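Local structure of selenium-binding protein (Sulfolobus tokodaii, 2ECE) at residues A[10-15]-A[82-87]; A[319-324]-A[340-345]. The protein is of unknown function but folds as a beta propeller and may, like its family, bind selenium. All coordinates share one frame; numbering follows the deposited sequence.

Contact 1: A[10-15]-A[82-87]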
ATOM      1  N   PRO A  10      -6.161  -7.364 -22.672  1.00 31.79           N
ATOM      2  CA  PRO A  10      -6.395  -8.678 -22.066  1.00 31.39           C
ATOM      3  C   PRO A  10      -6.225  -8.729 -20.545  1.00 29.61           C
ATOM      4  O   PRO A  10      -6.630  -9.699 -19.908  1.00 29.68           O
ATOM      5  CB  PRO A  10      -5.403  -9.578 -22.803  1.00 32.38           C
ATOM      6  CG  PRO A  10      -4.286  -8.636 -23.143  1.00 32.14           C
ATOM      7  CD  PRO A  10      -5.039  -7.420 -23.625  1.00 32.22           C
ATOM      8  N   THR A  11      -5.634  -7.694 -19.953  1.00 27.81           N
ATOM      9  CA  THR A  11      -5.466  -7.697 -18.503  1.00 25.43           C
ATOM     10  C   THR A  11      -6.596  -6.957 -17.788  1.00 24.36           C
ATOM     11  O   THR A  11      -6.578  -6.821 -16.564  1.00 25.31           O
ATOM     12  CB  THR A  11      -4.116  -7.092 -18.082  1.00 24.00           C
ATOM     13  OG1 THR A  11      -4.034  -5.739 -18.538  1.00 22.98           O
ATOM     14  CG2 THR A  11      -2.967  -7.907 -18.669  1.00 24.28           C
ATOM     15  N   PHE A  12      -7.570  -6.463 -18.549  1.00 23.83           N
ATOM     16  CA  PHE A  12      -8.720  -5.795 -17.948  1.00 22.52           C
ATOM     17  C   PHE A  12      -9.721  -6.908 -17.647  1.00 23.41           C
ATOM     18  O   PHE A  12     -10.082  -7.681 -18.535  1.00 23.46           O
ATOM     19  CB  PHE A  12      -9.368  -4.800 -18.913  1.00 22.48           C
ATOM     20  CG  PHE A  12      -8.589  -3.529 -19.116  1.00 21.69           C
ATOM     21  CD1 PHE A  12      -7.410  -3.280 -18.414  1.00 20.72           C
ATOM     22  CD2 PHE A  12      -9.041  -2.572 -20.020  1.00 19.36           C
ATOM     23  CE1 PHE A  12      -6.695  -2.100 -18.612  1.00 21.06           C
ATOM     24  CE2 PHE A  12      -8.337  -1.392 -20.225  1.00 21.62           C
ATOM     25  CZ  PHE A  12      -7.154  -1.153 -19.516  1.00 22.59           C
ATOM     26  N   TYR A  13     -10.166  -6.988 -16.400  1.00 23.32           N
ATOM     27  CA  TYR A  13     -11.114  -8.017 -16.001  1.00 25.21           C
ATOM     28  C   TYR A  13     -12.409  -7.348 -15.558  1.00 24.56           C
ATOM     29  O   TYR A  13     -12.383  -6.400 -14.776  1.00 24.65           O
ATOM     30  CB  TYR A  13     -10.521  -8.843 -14.852  1.00 25.18           C
ATOM     31  CG  TYR A  13      -9.042  -9.136 -15.019  1.00 25.77           C
ATOM     32  CD1 TYR A  13      -8.093  -8.503 -14.208  1.00 26.16           C
ATOM     33  CD2 TYR A  13      -8.590 -10.030 -15.994  1.00 24.28           C
ATOM     34  CE1 TYR A  13      -6.724  -8.749 -14.359  1.00 25.63           C
ATOM     35  CE2 TYR A  13      -7.221 -10.286 -16.161  1.00 26.84           C
ATOM     36  CZ  TYR A  13      -6.293  -9.641 -15.336  1.00 26.57           C
ATOM     37  OH  TYR A  13      -4.948  -9.892 -15.485  1.00 23.10           O
ATOM     38  N   PRO A  14     -13.562  -7.826 -16.059  1.00 25.54           N
ATOM     39  CA  PRO A  14     -14.845  -7.222 -15.671  1.00 24.68           C
ATOM     40  C   PRO A  14     -15.115  -7.368 -14.180  1.00 23.53           C
ATOM     41  O   PRO A  14     -15.581  -6.437 -13.524  1.00 24.54           O
ATOM     42  CB  PRO A  14     -15.872  -8.019 -16.488  1.00 24.70           C
ATOM     43  CG  PRO A  14     -15.086  -8.543 -17.646  1.00 25.86           C
ATOM     44  CD  PRO A  14     -13.776  -8.931 -17.008  1.00 25.68           C
ATOM     45  N   SER A  15     -14.798  -8.544 -13.655  1.00 22.54           N
ATOM     46  CA  SER A  15     -15.066  -8.866 -12.262  1.00 23.03           C
ATOM     47  C   SER A  15     -13.947  -9.606 -11.550  1.00 24.61           C
ATOM     48  O   SER A  15     -13.002 -10.085 -12.178  1.00 24.96           O
ATOM     49  CB  SER A  15     -16.294  -9.753 -12.208  1.00 21.91           C
ATOM     50  OG  SER A  15     -16.061 -10.890 -13.017  1.00 22.71           O
ATOM     51  N   SER A  82      -8.684  -2.600 -14.752  1.00 18.35           N
ATOM     52  CA  SER A  82     -10.030  -3.148 -14.940  1.00 19.35           C
ATOM     53  C   SER A  82     -11.170  -2.132 -14.857  1.00 19.67           C
ATOM     54  O   SER A  82     -12.236  -2.334 -15.448  1.00 17.49           O
ATOM     55  CB  SER A  82     -10.274  -4.284 -13.942  1.00 18.09           C
ATOM     56  OG  SER A  82      -9.402  -5.373 -14.207  1.00 20.12           O
ATOM     57  N   SER A  83     -10.947  -1.045 -14.127  1.00 19.00           N
ATOM     58  CA  SER A  83     -11.962  -0.009 -13.977  1.00 20.42           C
ATOM     59  C   SER A  83     -12.354   0.596 -15.324  1.00 21.52           C
ATOM     60  O   SER A  83     -13.405   1.224 -15.435  1.00 23.02           O
ATOM     61  CB  SER A  83     -11.451   1.095 -13.052  1.00 19.11           C
ATOM     62  OG  SER A  83     -10.270   1.685 -13.583  1.00 19.91           O
ATOM     63  N   ALA A  84     -11.515   0.401 -16.342  1.00 21.61           N
ATOM     64  CA  ALA A  84     -11.792   0.939 -17.676  1.00 22.71           C
ATOM     65  C   ALA A  84     -13.009   0.280 -18.328  1.00 22.75           C
ATOM     66  O   ALA A  84     -13.583   0.823 -19.275  1.00 22.83           O
ATOM     67  CB  ALA A  84     -10.572   0.765 -18.581  1.00 21.50           C
ATOM     68  N   LEU A  85     -13.385  -0.892 -17.829  1.00 22.04           N
ATOM     69  CA  LEU A  85     -14.531  -1.614 -18.361  1.00 22.79           C
ATOM     70  C   LEU A  85     -15.833  -1.089 -17.760  1.00 24.82           C
ATOM     71  O   LEU A  85     -16.921  -1.547 -18.114  1.00 24.79           O
ATOM     72  CB  LEU A  85     -14.389  -3.110 -18.084  1.00 22.36           C
ATOM     73  CG  LEU A  85     -13.220  -3.801 -18.801  1.00 21.88           C
ATOM     74  CD1 LEU A  85     -13.152  -5.259 -18.380  1.00 22.76           C
ATOM     75  CD2 LEU A  85     -13.400  -3.694 -20.312  1.00 23.47           C
ATOM     76  N   CYS A  86     -15.713  -0.129 -16.847  1.00 24.57           N
ATOM     77  CA  CYS A  86     -16.877   0.483 -16.216  1.00 25.46           C
ATOM     78  C   CYS A  86     -17.646   1.307 -17.260  1.00 28.36           C
ATOM     79  O   CYS A  86     -17.068   1.776 -18.242  1.00 26.29           O
ATOM     80  CB  CYS A  86     -16.438   1.420 -15.087  1.00 25.61           C
ATOM     81  SG  CYS A  86     -15.646   0.633 -13.643  1.00 24.16           S
ATOM     82  N   PRO A  87     -18.958   1.498 -17.054  1.00 30.50           N
ATOM     83  CA  PRO A  87     -19.771   2.277 -17.994  1.00 32.10           C
ATOM     84  C   PRO A  87     -19.138   3.606 -18.402  1.00 32.50           C
ATOM     85  O   PRO A  87     -19.178   3.991 -19.570  1.00 33.41           O
ATOM     86  CB  PRO A  87     -21.073   2.465 -17.228  1.00 32.93           C
ATOM     87  CG  PRO A  87     -21.224   1.128 -16.558  1.00 33.57           C
ATOM     88  CD  PRO A  87     -19.811   0.862 -16.029  1.00 32.07           C
TER
HETATM   89  O   HOH W   1     -14.520  -3.697 -14.388  1.00 22.35           O
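Tyr13 and Ser82 meet through one polar bond. The backbone N of Tyr13 gives its hydrogen to Ser82 OG at 2.8 Å, and the line is nearly straight (167°). Ser82 OG sits beside its own backbone N (chi1 -65°), where it reaches across to the other chain segment. The same oxygen lies near the Tyr13 ring, 3.4 Å from CD1, and also hydrogen-bonds to Asp457. With an alanine here, the Tyr13 amide and the Asp457 carboxylate would probably each lose this partner. One residue earlier, the Phe12 ring lies beside the 3-10 segment 82-85. Its CE2 meets the Ala84 CB methyl obliquely at 3.5 Å. Leu85 makes its contact through one methyl, CD1. This methyl lies against the Tyr13-Pro14 peptide, 3.5 Å from Pro14 N, and also touches Phe12 CB at 3.8 Å. A water joins the backbones, hydrogen-bonded to Pro14 O and to Ser82 O. The contact ties the loop before helix 16-20 to the loop between strands 77-78 and 97-101. The C-terminal tail joins in. Cys86 forms a disulfide with Cys460, and Leu85 O is hydrogen-bonded to Tyr461 OH. Tyr13 OH is hydrogen-bonded to Gly451 O, just past strand 443-449.

Contact 2: A[319-324]-A[340-345]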
ATOM      1  N   VAL A 319       6.876  -4.880  22.371  1.00 32.81           N
ATOM      2  CA  VAL A 319       7.009  -4.707  20.929  1.00 31.58           C
ATOM      3  C   VAL A 319       5.601  -4.586  20.370  1.00 30.31           C
ATOM      4  O   VAL A 319       4.807  -5.526  20.455  1.00 32.00           O
ATOM      5  CB  VAL A 319       7.702  -5.917  20.268  1.00 31.78           C
ATOM      6  CG1 VAL A 319       7.857  -5.678  18.764  1.00 30.48           C
ATOM      7  CG2 VAL A 319       9.061  -6.156  20.915  1.00 31.34           C
ATOM      8  N   PRO A 320       5.258  -3.420  19.809  1.00 29.47           N
ATOM      9  CA  PRO A 320       3.910  -3.272  19.263  1.00 27.84           C
ATOM     10  C   PRO A 320       3.849  -4.098  17.987  1.00 26.14           C
ATOM     11  O   PRO A 320       4.869  -4.284  17.318  1.00 25.77           O
ATOM     12  CB  PRO A 320       3.807  -1.770  18.984  1.00 29.12           C
ATOM     13  CG  PRO A 320       4.906  -1.160  19.855  1.00 29.41           C
ATOM     14  CD  PRO A 320       6.007  -2.161  19.694  1.00 27.81           C
ATOM     15  N   PRO A 321       2.668  -4.634  17.647  1.00 24.10           N
ATOM     16  CA  PRO A 321       2.610  -5.421  16.419  1.00 23.17           C
ATOM     17  C   PRO A 321       2.887  -4.532  15.209  1.00 21.66           C
ATOM     18  O   PRO A 321       3.516  -4.968  14.248  1.00 21.19           O
ATOM     19  CB  PRO A 321       1.185  -5.975  16.431  1.00 23.95           C
ATOM     20  CG  PRO A 321       0.423  -4.919  17.183  1.00 24.66           C
ATOM     21  CD  PRO A 321       1.361  -4.625  18.326  1.00 24.55           C
ATOM     22  N   LEU A 322       2.440  -3.279  15.290  1.00 21.72           N
ATOM     23  CA  LEU A 322       2.605  -2.307  14.210  1.00 21.45           C
ATOM     24  C   LEU A 322       2.113  -2.866  12.884  1.00 21.37           C
ATOM     25  O   LEU A 322       2.900  -3.102  11.962  1.00 20.93           O
ATOM     26  CB  LEU A 322       4.070  -1.881  14.066  1.00 20.24           C
ATOM     27  CG  LEU A 322       4.718  -1.154  15.248  1.00 19.79           C
ATOM     28  CD1 LEU A 322       6.182  -0.861  14.923  1.00 18.96           C
ATOM     29  CD2 LEU A 322       3.958   0.133  15.540  1.00 18.16           C
ATOM     30  N   VAL A 323       0.809  -3.096  12.800  1.00 21.29           N
ATOM     31  CA  VAL A 323       0.209  -3.600  11.569  1.00 22.30           C
ATOM     32  C   VAL A 323       0.155  -2.403  10.630  1.00 21.10           C
ATOM     33  O   VAL A 323      -0.655  -1.495  10.825  1.00 22.07           O
ATOM     34  CB  VAL A 323      -1.213  -4.138  11.826  1.00 21.26           C
ATOM     35  CG1 VAL A 323      -1.878  -4.522  10.505  1.00 22.31           C
ATOM     36  CG2 VAL A 323      -1.138  -5.364  12.750  1.00 21.32           C
ATOM     37  N   THR A 324       1.027  -2.405   9.622  1.00 20.64           N
ATOM     38  CA  THR A 324       1.114  -1.298   8.670  1.00 20.01           C
ATOM     39  C   THR A 324       0.452  -1.506   7.303  1.00 19.95           C
ATOM     40  O   THR A 324       0.159  -0.532   6.607  1.00 18.45           O
ATOM     41  CB  THR A 324       2.583  -0.916   8.432  1.00 19.59           C
ATOM     42  OG1 THR A 324       3.318  -2.082   8.046  1.00 19.39           O
ATOM     43  CG2 THR A 324       3.196  -0.324   9.696  1.00 19.97           C
ATOM     44  N   TRP A 340       4.802  -5.298  11.223  1.00 23.77           N
ATOM     45  CA  TRP A 340       6.127  -4.730  11.053  1.00 22.21           C
ATOM     46  C   TRP A 340       6.918  -4.609  12.351  1.00 23.01           C
ATOM     47  O   TRP A 340       8.130  -4.429  12.322  1.00 22.15           O
ATOM     48  CB  TRP A 340       5.994  -3.360  10.396  1.00 21.73           C
ATOM     49  CG  TRP A 340       7.272  -2.829   9.855  1.00 22.21           C
ATOM     50  CD1 TRP A 340       8.016  -3.355   8.835  1.00 22.71           C
ATOM     51  CD2 TRP A 340       7.933  -1.625  10.256  1.00 22.23           C
ATOM     52  NE1 TRP A 340       9.101  -2.543   8.571  1.00 21.28           N
ATOM     53  CE2 TRP A 340       9.074  -1.478   9.434  1.00 21.81           C
ATOM     54  CE3 TRP A 340       7.676  -0.657  11.238  1.00 22.64           C
ATOM     55  CZ2 TRP A 340       9.947  -0.398   9.554  1.00 21.81           C
ATOM     56  CZ3 TRP A 340       8.550   0.421  11.356  1.00 23.11           C
ATOM     57  CH2 TRP A 340       9.671   0.536  10.521  1.00 22.33           C
ATOM     58  N   GLY A 341       6.230  -4.698  13.486  1.00 23.97           N
ATOM     59  CA  GLY A 341       6.916  -4.603  14.762  1.00 24.70           C
ATOM     60  C   GLY A 341       7.321  -5.980  15.247  1.00 23.62           C
ATOM     61  O   GLY A 341       8.504  -6.289  15.376  1.00 22.82           O
ATOM     62  N   ILE A 342       6.325  -6.824  15.494  1.00 24.43           N
ATOM     63  CA  ILE A 342       6.578  -8.176  15.968  1.00 24.34           C
ATOM     64  C   ILE A 342       7.302  -9.061  14.946  1.00 25.52           C
ATOM     65  O   ILE A 342       8.195  -9.831  15.313  1.00 25.84           O
ATOM     66  CB  ILE A 342       5.253  -8.828  16.416  1.00 24.19           C
ATOM     67  CG1 ILE A 342       4.841  -8.225  17.763  1.00 23.58           C
ATOM     68  CG2 ILE A 342       5.402 -10.348  16.489  1.00 25.15           C
ATOM     69  CD1 ILE A 342       3.412  -8.475  18.146  1.00 26.54           C
ATOM     70  N   GLY A 343       6.926  -8.949  13.672  1.00 24.98           N
ATOM     71  CA  GLY A 343       7.568  -9.739  12.633  1.00 24.99           C
ATOM     72  C   GLY A 343       6.737 -10.890  12.088  1.00 25.91           C
ATOM     73  O   GLY A 343       7.169 -12.045  12.112  1.00 26.62           O
ATOM     74  N   GLU A 344       5.549 -10.584  11.573  1.00 26.50           N
ATOM     75  CA  GLU A 344       4.684 -11.632  11.041  1.00 25.91           C
ATOM     76  C   GLU A 344       3.816 -11.184   9.868  1.00 26.12           C
ATOM     77  O   GLU A 344       3.654  -9.991   9.600  1.00 23.10           O
ATOM     78  CB  GLU A 344       3.726 -12.146  12.129  1.00 26.77           C
ATOM     79  CG  GLU A 344       4.351 -12.662  13.424  1.00 28.31           C
ATOM     80  CD  GLU A 344       3.292 -13.028  14.468  1.00 30.30           C
ATOM     81  OE1 GLU A 344       2.087 -12.820  14.198  1.00 31.66           O
ATOM     82  OE2 GLU A 344       3.657 -13.515  15.559  1.00 29.22           O
ATOM     83  N   VAL A 345       3.277 -12.177   9.171  1.00 24.55           N
ATOM     84  CA  VAL A 345       2.323 -11.966   8.098  1.00 23.34           C
ATOM     85  C   VAL A 345       1.265 -12.965   8.534  1.00 23.98           C
ATOM     86  O   VAL A 345       1.586 -14.127   8.815  1.00 23.85           O
ATOM     87  CB  VAL A 345       2.832 -12.377   6.698  1.00 22.71           C
ATOM     88  CG1 VAL A 345       1.686 -12.261   5.702  1.00 21.28           C
ATOM     89  CG2 VAL A 345       3.976 -11.476   6.252  1.00 20.68           C
TER
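Trp340, Gly341 and Ile342 bury much of the surface here, and they do so against the chain from Val319 to Thr324. Trp340 N donates to Leu322 O at 3.0 Å. The next amide, Gly341 N, donates to Pro321 O at 2.8 Å. Both donors stand above the carbonyl planes. The Trp340 indole swings anti to the backbone N (chi1 -165°), which carries CE3 obliquely to Leu322 CD1, 4.0 Å away. Thr324 OG1 approaches Trp340 CB, but its hydrogen bond is to Gln384. The indole NE1 is hydrogen-bonded to Asn399 O, and the ring stands edge-to-face with Tyr410. Gly341 is closely packed. Its CA makes a CA-H...O contact with Pro320 O at 3.3 Å, and a beta carbon on it would collide with that same oxygen.

The protein is a beta propeller built from antiparallel sheets. Segment 319-324 passes from the last strand of one sheet, 318-319, to the first strand of the next, 326-328. Residues 340-343 turn between strands 334-339 and 344-349 of that second sheet. Opposite Leu339, the pair Gly343-Glu344 fits a G1 beta bulge.

Ile342 packs on Pro321 and Val319. Its CD1 meets Pro321 CA at 3.6 Å and Pro321 CB at 3.8 Å, and its CG1 lies 4.1 Å from Val319 CG1. That valine methyl also touches Gly341 O at 3.5 Å. Pro321 packs in addition on Ile300 of strand 291-304, and Ile342 on His369.

How the contacts relate
Both segments of contact 1 precede those of contact 2 in the sequence. Their centres are 35 Å apart, the nearest atoms are about 22 Å apart, and they lie on opposite sides of the chain's centre. They share no strand or sheet. Contact 1 brings together chain parts 67 residues apart. It packs the N-terminal segment on a loop of the sheet that holds strands 77-78 and 97-101, next to the C-terminal tail. Contact 2 is local, with its segments 16 residues apart. It packs the connection between two successive propeller sheets against a turn of the second. The propeller ring is itself closed by strand 443-449, which pairs with strand 27-33.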